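Local coordinates for protein titin (Homo sapiens, PDB 5JDD) that probably forms part of the elastic I-band spring of muscle, where chains of immunoglobulin domains help sarcomeres resist and recover from stretch, at residues 11-16 with 21-26; 25-30 with 75-80; 47-52 with 58-63; 185-188 with 194-197; 197-202 with 254-259. One frame throughout, in Å; residues are numbered along the deposited sequence.

Contact 1 of 5, residues 11-16 with 21-26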
# COMPACT_ATOMS: atom_id res chain seq x y z
N LYS A 11 -36.85 1.74 -12.76
CA LYS A 11 -36.34 1.99 -11.42
C LYS A 11 -34.93 2.55 -11.47
O LYS A 11 -34.18 2.29 -12.42
CB LYS A 11 -36.31 0.69 -10.62
CG LYS A 11 -37.67 0.03 -10.41
CD LYS A 11 -37.53 -1.12 -9.42
CE LYS A 11 -38.82 -1.92 -9.28
NZ LYS A 11 -38.69 -2.96 -8.23
N ASP A 12 -34.57 3.32 -10.45
CA ASP A 12 -33.22 3.84 -10.33
C ASP A 12 -32.22 2.69 -10.32
O ASP A 12 -32.51 1.60 -9.82
CB ASP A 12 -33.03 4.60 -9.01
CG ASP A 12 -33.72 5.95 -8.98
OD1 ASP A 12 -34.33 6.39 -9.98
OD2 ASP A 12 -33.64 6.60 -7.91
N VAL A 13 -31.04 2.95 -10.87
CA VAL A 13 -29.92 2.02 -10.84
C VAL A 13 -28.72 2.72 -10.23
O VAL A 13 -28.42 3.87 -10.59
CB VAL A 13 -29.50 1.61 -12.27
CG1 VAL A 13 -28.28 0.69 -12.23
CG2 VAL A 13 -30.64 0.96 -12.99
N THR A 14 -28.03 2.04 -9.32
CA THR A 14 -26.74 2.48 -8.83
C THR A 14 -25.75 1.41 -9.24
O THR A 14 -25.94 0.24 -8.93
CB THR A 14 -26.74 2.63 -7.31
OG1 THR A 14 -27.65 3.68 -6.95
CG2 THR A 14 -25.35 2.98 -6.80
N ALA A 15 -24.69 1.80 -9.95
CA ALA A 15 -23.73 0.83 -10.46
C ALA A 15 -22.34 1.44 -10.56
O ALA A 15 -22.18 2.66 -10.65
CB ALA A 15 -24.17 0.32 -11.83
N LEU A 16 -21.34 0.57 -10.54
CA LEU A 16 -19.96 0.98 -10.69
C LEU A 16 -19.65 1.41 -12.12
O LEU A 16 -20.19 0.85 -13.08
CB LEU A 16 -19.03 -0.16 -10.28
CG LEU A 16 -18.73 -0.17 -8.78
CD1 LEU A 16 -18.23 -1.53 -8.32
CD2 LEU A 16 -17.69 0.90 -8.48
N VAL A 21 -25.74 -1.72 -17.47
CA VAL A 21 -26.98 -1.61 -16.70
C VAL A 21 -28.17 -1.47 -17.64
O VAL A 21 -27.99 -1.28 -18.85
CB VAL A 21 -26.96 -0.40 -15.75
CG1 VAL A 21 -25.77 -0.50 -14.81
CG2 VAL A 21 -26.91 0.91 -16.54
N ALA A 22 -29.38 -1.56 -17.10
CA ALA A 22 -30.57 -1.42 -17.93
C ALA A 22 -31.71 -0.73 -17.20
O ALA A 22 -31.82 -0.81 -15.98
CB ALA A 22 -31.04 -2.78 -18.45
N PHE A 23 -32.55 -0.05 -17.97
CA PHE A 23 -33.83 0.45 -17.49
C PHE A 23 -34.91 -0.30 -18.25
O PHE A 23 -34.70 -0.68 -19.41
CB PHE A 23 -33.96 1.95 -17.76
CG PHE A 23 -33.04 2.80 -16.95
CD1 PHE A 23 -33.33 3.08 -15.62
CD2 PHE A 23 -31.88 3.34 -17.50
CE1 PHE A 23 -32.47 3.88 -14.85
CE2 PHE A 23 -31.03 4.13 -16.74
CZ PHE A 23 -31.32 4.40 -15.42
N GLU A 24 -36.06 -0.51 -17.62
CA GLU A 24 -37.12 -1.31 -18.23
C GLU A 24 -38.48 -0.69 -17.99
O GLU A 24 -38.79 -0.31 -16.86
CB GLU A 24 -37.09 -2.71 -17.63
CG GLU A 24 -37.98 -3.71 -18.32
CD GLU A 24 -37.55 -5.13 -18.03
OE1 GLU A 24 -36.54 -5.59 -18.62
OE2 GLU A 24 -38.20 -5.80 -17.20
N VAL A 25 -39.29 -0.59 -19.04
CA VAL A 25 -40.69 -0.21 -18.88
C VAL A 25 -41.56 -1.29 -19.51
O VAL A 25 -41.21 -1.82 -20.57
CB VAL A 25 -40.98 1.20 -19.47
CG1 VAL A 25 -40.64 1.25 -20.95
CG2 VAL A 25 -42.43 1.62 -19.23
N SER A 26 -42.65 -1.66 -18.85
CA SER A 26 -43.59 -2.61 -19.45
C SER A 26 -44.95 -1.97 -19.60
O SER A 26 -45.37 -1.14 -18.79
CB SER A 26 -43.67 -3.91 -18.65
OG SER A 26 -44.63 -3.83 -17.62
O HOH W 1 -33.40 -0.09 -13.81
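A15 and V21 make the tight end of this contact: A15 CB lies 3.5 Å from V21 CG1, closer than two methyl carbons usually sit. Next along, V13 reaches across with both branches. Its CG1, anti to the backbone N (chi1 177°), meets V21 CG1 at 3.8 Å, while CG2 comes to 3.9 Å from F23 CE1 and so brings the valine against the phenylalanine. The same CG2 of V13 also lies 3.7 Å from A22 O, a methyl laid beside a carbonyl oxygen. No hydrogen bond passes directly between the two segments, for 13-16 and 21-26 belong to different sheets of the immunoglobulin sandwich. Strand 13-16 is the short A' strand, which pairs through its backbone with strand 80-89, and strand 21-27 is the B strand, bonded to strand 57-62; the two segments run nearly antiparallel at 169°. Toward K11 the packing gives way to polar and watery contact. K11 O sits at the edge of the F23 ring, near its plane and 3.4 Å from CE1, where the ring hydrogens would probably carry slight positive charge. A water bridges the segments, donating to K11 O at 2.9 Å and to A22 O at 2.8 Å, and thus joins two carbonyl acceptors that cannot bond to each other directly. The K11 side chain is exposed and extended, leading away from strand 21-27, whereas the F23 ring continues inward to meet Y73.

Contact 2 of 5, residues 25-30 with 75-80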
# COMPACT_ATOMS: atom_id res chain seq x y z
N VAL A 25 -39.29 -0.59 -19.04
CA VAL A 25 -40.69 -0.21 -18.88
C VAL A 25 -41.56 -1.29 -19.51
O VAL A 25 -41.21 -1.82 -20.57
CB VAL A 25 -40.98 1.20 -19.47
CG1 VAL A 25 -40.64 1.25 -20.95
CG2 VAL A 25 -42.43 1.62 -19.23
N SER A 26 -42.65 -1.66 -18.85
CA SER A 26 -43.59 -2.61 -19.45
C SER A 26 -44.95 -1.97 -19.60
O SER A 26 -45.37 -1.14 -18.79
CB SER A 26 -43.67 -3.91 -18.65
OG SER A 26 -44.63 -3.83 -17.62
N VAL A 27 -45.64 -2.37 -20.66
CA VAL A 27 -46.93 -1.78 -20.99
C VAL A 27 -48.00 -2.84 -21.14
O VAL A 27 -47.73 -4.05 -21.03
CB VAL A 27 -46.83 -0.90 -22.27
CG1 VAL A 27 -45.90 0.27 -22.02
CG2 VAL A 27 -46.31 -1.71 -23.47
N SER A 28 -49.23 -2.41 -21.40
CA SER A 28 -50.37 -3.32 -21.41
C SER A 28 -50.56 -4.02 -22.75
O SER A 28 -51.28 -5.03 -22.82
CB SER A 28 -51.64 -2.55 -21.06
OG SER A 28 -51.80 -1.43 -21.91
N HIS A 29 -49.96 -3.48 -23.80
CA HIS A 29 -50.19 -3.98 -25.15
C HIS A 29 -48.90 -4.34 -25.86
O HIS A 29 -47.84 -3.78 -25.57
CB HIS A 29 -50.91 -2.92 -26.00
CG HIS A 29 -52.35 -2.72 -25.62
ND1 HIS A 29 -52.73 -2.18 -24.41
CD2 HIS A 29 -53.49 -2.98 -26.30
CE1 HIS A 29 -54.05 -2.13 -24.36
NE2 HIS A 29 -54.53 -2.60 -25.49
N ASP A 30 -48.99 -5.29 -26.78
CA ASP A 30 -47.89 -5.66 -27.66
C ASP A 30 -47.66 -4.57 -28.71
O ASP A 30 -48.58 -3.81 -29.04
CB ASP A 30 -48.22 -6.98 -28.35
CG ASP A 30 -47.01 -7.64 -28.98
OD1 ASP A 30 -45.94 -7.00 -29.06
OD2 ASP A 30 -47.13 -8.81 -29.41
N ALA A 75 -38.62 7.30 -20.25
CA ALA A 75 -39.30 6.50 -21.26
C ALA A 75 -40.60 7.19 -21.63
O ALA A 75 -41.36 7.60 -20.75
CB ALA A 75 -39.58 5.11 -20.75
N VAL A 76 -40.85 7.33 -22.93
CA VAL A 76 -42.07 7.94 -23.42
C VAL A 76 -42.89 6.91 -24.19
O VAL A 76 -42.39 6.29 -25.13
CB VAL A 76 -41.79 9.13 -24.34
CG1 VAL A 76 -43.10 9.75 -24.82
CG2 VAL A 76 -40.95 10.17 -23.62
N VAL A 77 -44.14 6.74 -23.76
CA VAL A 77 -45.07 5.81 -24.38
C VAL A 77 -46.35 6.58 -24.68
O VAL A 77 -47.13 6.87 -23.77
CB VAL A 77 -45.41 4.65 -23.42
CG1 VAL A 77 -46.34 3.65 -24.09
CG2 VAL A 77 -44.13 3.96 -22.94
N GLY A 78 -46.57 6.93 -25.94
CA GLY A 78 -47.65 7.85 -26.28
C GLY A 78 -47.39 9.19 -25.62
O GLY A 78 -46.33 9.78 -25.80
N GLN A 79 -48.36 9.67 -24.84
CA GLN A 79 -48.16 10.88 -24.05
C GLN A 79 -47.77 10.54 -22.62
O GLN A 79 -47.57 11.44 -21.79
CB GLN A 79 -49.41 11.76 -24.06
CG GLN A 79 -49.85 12.22 -25.44
CD GLN A 79 -51.21 12.86 -25.42
OE1 GLN A 79 -51.67 13.34 -24.38
NE2 GLN A 79 -51.88 12.86 -26.56
N LEU A 80 -47.68 9.24 -22.32
CA LEU A 80 -47.30 8.78 -20.99
C LEU A 80 -45.79 8.81 -20.86
O LEU A 80 -45.07 8.43 -21.79
CB LEU A 80 -47.80 7.35 -20.75
CG LEU A 80 -49.29 7.10 -20.96
CD1 LEU A 80 -49.56 5.61 -20.98
CD2 LEU A 80 -50.11 7.78 -19.88
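The flat imidazole of H29 stands apart from the two apolar pairs that make this contact, V25 with A75 and V27 with V77: at its edge, in the ring plane, S28 OG lies 2.8 Å from H29 ND1 in a hydrogen bond whose donor could be either residue. S28 OG is also bonded to K5 N, which ties the loop after the strand to a residue near the N terminus. Across the contact itself only aliphatic groups touch. V27 CG1 points at the fork of V77, 4.0 Å from V77 CG1 and 4.2 Å from V77 CG2, so one methyl sits against both branches of its partner. Further along, V25 CG1 is 4.0 Å from A75 CB. That methyl lies between the backbone N and the carbonyl carbon (chi1 59°), the crowded position, and from there it faces the alanine. W36 and C82 close around V25 and A75, while V32 and V34 lie against V77. Just beyond V77 the chain reverses in a type II' turn, closed by L80 N to V77 O and by V77 N to L80 O, with G78 at positive phi. With V25 opposite A75 and V27 opposite V77, the strands run in the same direction without hydrogen bonds between them: they are the B and F strands, facing each other through the hydrophobic interior of an I-set immunoglobulin sandwich.

Contact 3 of 5, residues 47-52 with 58-63; sequences DKHRLV and HKLMLQ
R50 NH2 donates to Q63 OE1 over 2.7 Å, in a bond bent to 131° at the hydrogen. NH1 also points at this oxygen, but the modelled approach is too short to carry weight. The oxygen lies at the guanidinium edge, near its plane, yet the amide is turned 73° against that plane. R50 leaves extended through chi1 and chi2, a bend at chi3 (-56°) folds it toward Q63, and on the way R50 CD passes 4.1 Å from M61 SD. Beneath the side chains runs the regular backbone pairing of the D-E hairpin: R50 with M61 and V52 with K59 are hydrogen-bonded pairs, and Q63 N bonds to K48 O at 2.9 Å. R50, M61, V52 and K59 share one face, where M61 CE reaches V52 CG2, 3.6 Å away. H49, L51, L60 and L62 share the other, with L60 and L62 buried; there H49 CD2 presses against L62 CD2 at 3.3 Å, and K48 CG covers one face of the imidazole. K48 NZ forms a salt bridge with D69. The positive guanidinium at Q63 OE1 would probably polarise the amide carbonyl and favour this orientation of the amide.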
# COMPACT_ATOMS: atom_id res chain seq x y z
N ASP A 47 -22.95 2.23 -29.93
CA ASP A 47 -22.10 1.25 -29.28
C ASP A 47 -22.32 1.24 -27.76
O ASP A 47 -22.04 0.25 -27.09
CB ASP A 47 -20.63 1.46 -29.65
CG ASP A 47 -20.38 1.26 -31.14
OD1 ASP A 47 -21.27 0.71 -31.83
OD2 ASP A 47 -19.29 1.65 -31.62
N LYS A 48 -22.85 2.35 -27.22
CA LYS A 48 -23.16 2.46 -25.79
C LYS A 48 -24.61 2.09 -25.45
O LYS A 48 -24.89 1.57 -24.36
CB LYS A 48 -22.84 3.87 -25.28
CG LYS A 48 -23.45 4.23 -23.92
CD LYS A 48 -22.42 4.20 -22.79
CE LYS A 48 -21.43 5.35 -22.91
NZ LYS A 48 -20.43 5.36 -21.80
N HIS A 49 -25.53 2.36 -26.37
CA HIS A 49 -26.96 2.20 -26.08
C HIS A 49 -27.61 1.13 -26.94
O HIS A 49 -27.47 1.14 -28.17
CB HIS A 49 -27.69 3.52 -26.33
CG HIS A 49 -27.11 4.68 -25.60
ND1 HIS A 49 -26.26 5.59 -26.20
CD2 HIS A 49 -27.24 5.09 -24.31
CE1 HIS A 49 -25.91 6.51 -25.31
NE2 HIS A 49 -26.49 6.22 -24.16
N ARG A 50 -28.32 0.21 -26.30
CA ARG A 50 -29.11 -0.77 -27.01
C ARG A 50 -30.57 -0.63 -26.61
O ARG A 50 -30.90 -0.59 -25.42
CB ARG A 50 -28.64 -2.18 -26.69
CG ARG A 50 -29.46 -3.27 -27.36
CD ARG A 50 -28.78 -4.63 -27.26
NE ARG A 50 -27.43 -4.57 -27.81
CZ ARG A 50 -26.33 -4.43 -27.08
NH1 ARG A 50 -26.42 -4.34 -25.76
NH2 ARG A 50 -25.14 -4.37 -27.67
N LEU A 51 -31.43 -0.57 -27.61
CA LEU A 51 -32.87 -0.48 -27.39
C LEU A 51 -33.47 -1.82 -27.77
O LEU A 51 -33.34 -2.27 -28.91
CB LEU A 51 -33.48 0.61 -28.26
CG LEU A 51 -32.96 2.03 -28.04
CD1 LEU A 51 -33.59 3.00 -29.03
CD2 LEU A 51 -33.27 2.45 -26.63
N VAL A 52 -34.13 -2.48 -26.81
CA VAL A 52 -34.71 -3.78 -27.08
C VAL A 52 -36.19 -3.80 -26.71
O VAL A 52 -36.54 -3.60 -25.55
CB VAL A 52 -33.99 -4.90 -26.30
CG1 VAL A 52 -34.63 -6.25 -26.60
CG2 VAL A 52 -32.53 -4.93 -26.67
N HIS A 58 -39.96 -3.15 -22.73
CA HIS A 58 -39.04 -2.28 -23.45
C HIS A 58 -37.86 -1.95 -22.56
O HIS A 58 -38.02 -1.43 -21.44
CB HIS A 58 -39.76 -1.02 -23.89
CG HIS A 58 -40.98 -1.31 -24.69
ND1 HIS A 58 -40.94 -1.57 -26.04
CD2 HIS A 58 -42.28 -1.44 -24.32
CE1 HIS A 58 -42.16 -1.82 -26.48
NE2 HIS A 58 -42.99 -1.75 -25.45
N LYS A 59 -36.67 -2.27 -23.04
CA LYS A 59 -35.44 -2.05 -22.29
C LYS A 59 -34.49 -1.09 -22.99
O LYS A 59 -34.38 -1.09 -24.22
CB LYS A 59 -34.73 -3.38 -22.02
CG LYS A 59 -35.62 -4.41 -21.37
CD LYS A 59 -35.03 -5.80 -21.45
CE LYS A 59 -33.70 -5.88 -20.72
NZ LYS A 59 -33.25 -7.29 -20.54
N LEU A 60 -33.83 -0.26 -22.19
CA LEU A 60 -32.68 0.53 -22.61
C LEU A 60 -31.48 -0.01 -21.85
O LEU A 60 -31.44 0.02 -20.62
CB LEU A 60 -32.88 2.00 -22.25
CG LEU A 60 -31.64 2.89 -22.36
CD1 LEU A 60 -31.13 2.93 -23.78
CD2 LEU A 60 -31.96 4.30 -21.86
N MET A 61 -30.51 -0.52 -22.59
CA MET A 61 -29.29 -1.06 -21.99
C MET A 61 -28.15 -0.09 -22.24
O MET A 61 -27.95 0.39 -23.36
CB MET A 61 -28.99 -2.44 -22.58
CG MET A 61 -30.14 -3.43 -22.45
SD MET A 61 -29.77 -4.98 -23.30
CE MET A 61 -31.40 -5.72 -23.39
N LEU A 62 -27.40 0.20 -21.19
CA LEU A 62 -26.25 1.09 -21.27
C LEU A 62 -25.00 0.28 -20.97
O LEU A 62 -24.85 -0.28 -19.88
CB LEU A 62 -26.38 2.24 -20.28
CG LEU A 62 -27.74 2.96 -20.22
CD1 LEU A 62 -27.75 3.98 -19.09
CD2 LEU A 62 -28.04 3.62 -21.52
N GLN A 63 -24.10 0.23 -21.94
CA GLN A 63 -22.92 -0.61 -21.82
C GLN A 63 -21.71 0.21 -21.43
O GLN A 63 -21.55 1.35 -21.88
CB GLN A 63 -22.70 -1.36 -23.14
CG GLN A 63 -23.90 -2.23 -23.52
CD GLN A 63 -23.85 -2.73 -24.94
OE1 GLN A 63 -24.07 -3.91 -25.20
NE2 GLN A 63 -23.57 -1.83 -25.88

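Contact 4 of 5, residues 185-188 with 194-197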
# COMPACT_ATOMS: atom_id res chain seq x y z
N LYS A 185 34.72 1.99 23.20
CA LYS A 185 36.02 2.36 23.76
C LYS A 185 36.95 1.16 23.75
O LYS A 185 36.50 0.01 23.83
CB LYS A 185 35.88 2.91 25.18
CG LYS A 185 35.25 1.94 26.16
CD LYS A 185 35.11 2.59 27.54
CE LYS A 185 34.45 1.66 28.54
NZ LYS A 185 34.71 2.13 29.93
N ASP A 186 38.25 1.44 23.66
CA ASP A 186 39.25 0.39 23.74
C ASP A 186 39.09 -0.36 25.05
O ASP A 186 38.67 0.20 26.07
CB ASP A 186 40.66 0.97 23.72
CG ASP A 186 41.09 1.46 22.36
OD1 ASP A 186 40.39 1.23 21.35
OD2 ASP A 186 42.17 2.07 22.31
N ILE A 187 39.44 -1.65 25.01
CA ILE A 187 39.48 -2.46 26.21
C ILE A 187 40.89 -2.99 26.40
O ILE A 187 41.48 -3.56 25.48
CB ILE A 187 38.47 -3.62 26.15
CG1 ILE A 187 37.05 -3.06 26.13
CG2 ILE A 187 38.65 -4.55 27.33
CD1 ILE A 187 35.95 -4.11 25.91
N ASN A 188 41.42 -2.78 27.60
CA ASN A 188 42.73 -3.27 27.94
C ASN A 188 42.55 -4.36 28.97
O ASN A 188 42.20 -4.09 30.13
CB ASN A 188 43.59 -2.11 28.46
CG ASN A 188 43.95 -1.14 27.36
OD1 ASN A 188 45.00 -1.28 26.73
ND2 ASN A 188 43.07 -0.17 27.09
N THR A 194 37.00 -11.88 31.04
CA THR A 194 35.81 -11.72 30.22
C THR A 194 35.61 -10.22 29.99
O THR A 194 35.67 -9.44 30.93
CB THR A 194 34.58 -12.32 30.90
OG1 THR A 194 34.73 -13.74 30.94
CG2 THR A 194 33.32 -11.96 30.12
N ILE A 195 35.39 -9.83 28.74
CA ILE A 195 35.30 -8.41 28.38
C ILE A 195 33.96 -8.12 27.73
O ILE A 195 33.33 -9.02 27.17
CB ILE A 195 36.46 -7.97 27.45
CG1 ILE A 195 36.41 -8.68 26.09
CG2 ILE A 195 37.79 -8.26 28.12
CD1 ILE A 195 35.63 -7.92 24.97
N THR A 196 33.55 -6.85 27.78
CA THR A 196 32.31 -6.45 27.12
C THR A 196 32.46 -5.11 26.40
O THR A 196 32.66 -4.07 27.05
CB THR A 196 31.15 -6.34 28.13
OG1 THR A 196 31.01 -7.57 28.85
CG2 THR A 196 29.84 -6.02 27.40
N PHE A 197 32.37 -5.13 25.08
CA PHE A 197 32.26 -3.89 24.30
C PHE A 197 30.81 -3.45 24.33
O PHE A 197 29.91 -4.29 24.30
CB PHE A 197 32.66 -4.13 22.84
CG PHE A 197 34.14 -4.21 22.60
CD1 PHE A 197 34.92 -3.05 22.62
CD2 PHE A 197 34.76 -5.42 22.32
CE1 PHE A 197 36.29 -3.11 22.39
CE2 PHE A 197 36.12 -5.49 22.09
CZ PHE A 197 36.89 -4.33 22.11
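I187 packs against I195 and F197 with its CB directed at the 194-197 segment, and every carbon beyond it finds a partner there. The CG2 branch, anti to the backbone N, goes to I195 and lies 3.9 Å from I195 CG2. The other branch, CG1, is anti to the carbonyl carbon (chi1 -65°) and passes F197 CE1 at 3.8 Å. It ends in CD1, the atom with the most neighbours: this methyl stands over the face of the F197 ring, 3.6 Å from its centroid and 11° off the ring normal, a well-centred CH-pi contact. Around I187 CD1, I195 CD1 approaches at 3.9 Å and T196 O at 3.5 Å. The edge of the same ring is used differently, for K185 O lies near its plane at 3.4 Å from F197 CE1. Strand 187-190 is the A' strand of the third immunoglobulin domain and strand 195-201 its B strand, so the isoleucine reaches from one sheet to the other. Backbone bonds of I187 go to T259 and Y261 in strand 254-263, those of I195 and F197 to I236 and L234 in strand 231-236, and T196 OG1 is taken by N235. With no hydrogen bond crossing between the segments, cohesion here comes from dispersion and the ring: its electron-rich face receives the methyl, and its edge, probably slightly positive, receives the carbonyl oxygen.

Contact 5 of 5, residues 197-202 with 254-259; sequences FEVTVN and ATSTAT
F197 and A258 make the apolar part of this contact, where A258 CB approaches the ring obliquely, 4.1 Å from F197 CE1. Looser still is the approach of V199 CG1 to S256 CB at 4.4 Å, and since V199 was deposited in two conformers it describes just one of them. Contacts with backbone come next. The tip of the F197 ring points edge-on at the main chain of T259, with CZ 4.0 Å from T259 C and 4.1 Å from T259 O, so the ring ends against a peptide group instead of a side chain. These strands are B and G of the immunoglobulin sandwich, one in each sheet; their axes run at 157° and pass 9.4 Å apart, a separation bridged by side chains and crossed by no hydrogen bond. Hydrogen bonds of S256 and T259 lead outside the pair of strands. S256 OG, anti to the backbone N (chi1 178°), is held by L184 N, which leaves its CB as the part facing V199. T259 N is bound by D186 OD1, and the T259 hydroxyl, on a side chain that starts out away from F197, pairs with D246. Rings of strand 245-251 close the interior beside the B strand: Y247 meets F197 with planes about 35° apart, and F249 lies against V199 and V201.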
# COMPACT_ATOMS: atom_id res chain seq x y z
N PHE A 197 32.37 -5.13 25.08
CA PHE A 197 32.26 -3.89 24.30
C PHE A 197 30.81 -3.45 24.33
O PHE A 197 29.91 -4.29 24.30
CB PHE A 197 32.66 -4.13 22.84
CG PHE A 197 34.14 -4.21 22.60
CD1 PHE A 197 34.92 -3.05 22.62
CD2 PHE A 197 34.76 -5.42 22.32
CE1 PHE A 197 36.29 -3.11 22.39
CE2 PHE A 197 36.12 -5.49 22.09
CZ PHE A 197 36.89 -4.33 22.11
N GLU A 198 30.56 -2.14 24.38
CA GLU A 198 29.19 -1.60 24.39
C GLU A 198 29.08 -0.35 23.53
O GLU A 198 29.97 0.51 23.55
CB GLU A 198 28.77 -1.24 25.82
CG GLU A 198 28.84 -2.37 26.82
CD GLU A 198 28.41 -1.93 28.21
OE1 GLU A 198 27.20 -1.94 28.50
OE2 GLU A 198 29.30 -1.56 29.02
N VAL A 199 27.99 -0.27 22.77
CA VAL A 199 27.64 0.95 22.04
C VAL A 199 26.21 1.31 22.35
O VAL A 199 25.40 0.45 22.67
CB VAL A 199 27.71 0.79 20.51
CG1 VAL A 199 29.12 0.75 20.03
CG2 VAL A 199 26.94 -0.44 20.06
N THR A 200 25.90 2.60 22.27
CA THR A 200 24.52 3.03 22.40
C THR A 200 24.14 3.74 21.11
O THR A 200 24.95 4.50 20.56
CB THR A 200 24.32 3.95 23.61
OG1 THR A 200 24.78 3.27 24.79
CG2 THR A 200 22.84 4.29 23.78
N VAL A 201 22.94 3.45 20.62
CA VAL A 201 22.44 4.07 19.39
C VAL A 201 21.20 4.91 19.69
O VAL A 201 20.69 4.89 20.81
CB VAL A 201 22.10 3.03 18.30
CG1 VAL A 201 23.36 2.29 17.86
CG2 VAL A 201 21.05 2.04 18.81
N ASN A 202 20.72 5.65 18.69
CA ASN A 202 19.58 6.54 18.91
C ASN A 202 18.19 5.94 18.71
O ASN A 202 17.19 6.54 19.11
CB ASN A 202 19.73 7.83 18.09
CG ASN A 202 19.80 7.59 16.58
OD1 ASN A 202 20.10 6.49 16.12
ND2 ASN A 202 19.55 8.64 15.81
N ALA A 254 26.06 3.54 10.00
CA ALA A 254 26.84 3.97 11.16
C ALA A 254 27.80 2.89 11.61
O ALA A 254 27.45 1.70 11.61
CB ALA A 254 25.91 4.32 12.31
N THR A 255 29.02 3.29 11.96
CA THR A 255 30.00 2.35 12.53
C THR A 255 30.78 2.96 13.68
O THR A 255 30.96 4.18 13.77
CB THR A 255 31.03 1.81 11.49
OG1 THR A 255 31.87 2.88 11.04
CG2 THR A 255 30.35 1.15 10.31
N SER A 256 31.28 2.08 14.54
CA SER A 256 32.21 2.47 15.60
C SER A 256 33.22 1.35 15.76
O SER A 256 32.84 0.18 15.78
CB SER A 256 31.45 2.70 16.91
OG SER A 256 32.36 3.04 17.95
N THR A 257 34.50 1.71 15.86
CA THR A 257 35.57 0.71 16.00
C THR A 257 36.43 1.00 17.22
O THR A 257 36.67 2.16 17.56
CB THR A 257 36.46 0.64 14.73
OG1 THR A 257 35.66 0.29 13.59
CG2 THR A 257 37.56 -0.41 14.88
N ALA A 258 36.86 -0.06 17.91
CA ALA A 258 37.81 0.08 19.01
C ALA A 258 38.66 -1.16 19.05
O ALA A 258 38.40 -2.13 18.34
CB ALA A 258 37.09 0.29 20.33
N THR A 259 39.69 -1.14 19.88
CA THR A 259 40.64 -2.25 19.92
C THR A 259 40.59 -2.98 21.26
O THR A 259 40.47 -2.34 22.32
CB THR A 259 42.06 -1.72 19.67
OG1 THR A 259 42.10 -1.09 18.38
CG2 THR A 259 43.08 -2.86 19.70

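From the N terminus, contact 1 closes a short loop between the A' and B strands of the first domain. Where its second segment ends, contact 2 begins: sharing V25 and S26, it closes a much longer loop by bringing the B strand to the F strand of the facing sheet. Contact 3, the D-E hairpin, lies wholly within that loop, and its strand 57-62 pairs with the B strand through V21-L62 and V25-H58 backbone bonds. The chain then crosses the middle domain. In the third, contact 4 repeats the A'-B closure, about 80 Å from contact 1 between centres, and contact 5, starting at the shared F197, closes a long loop by bringing the B strand to the G strand, itself bonded to the A' strand.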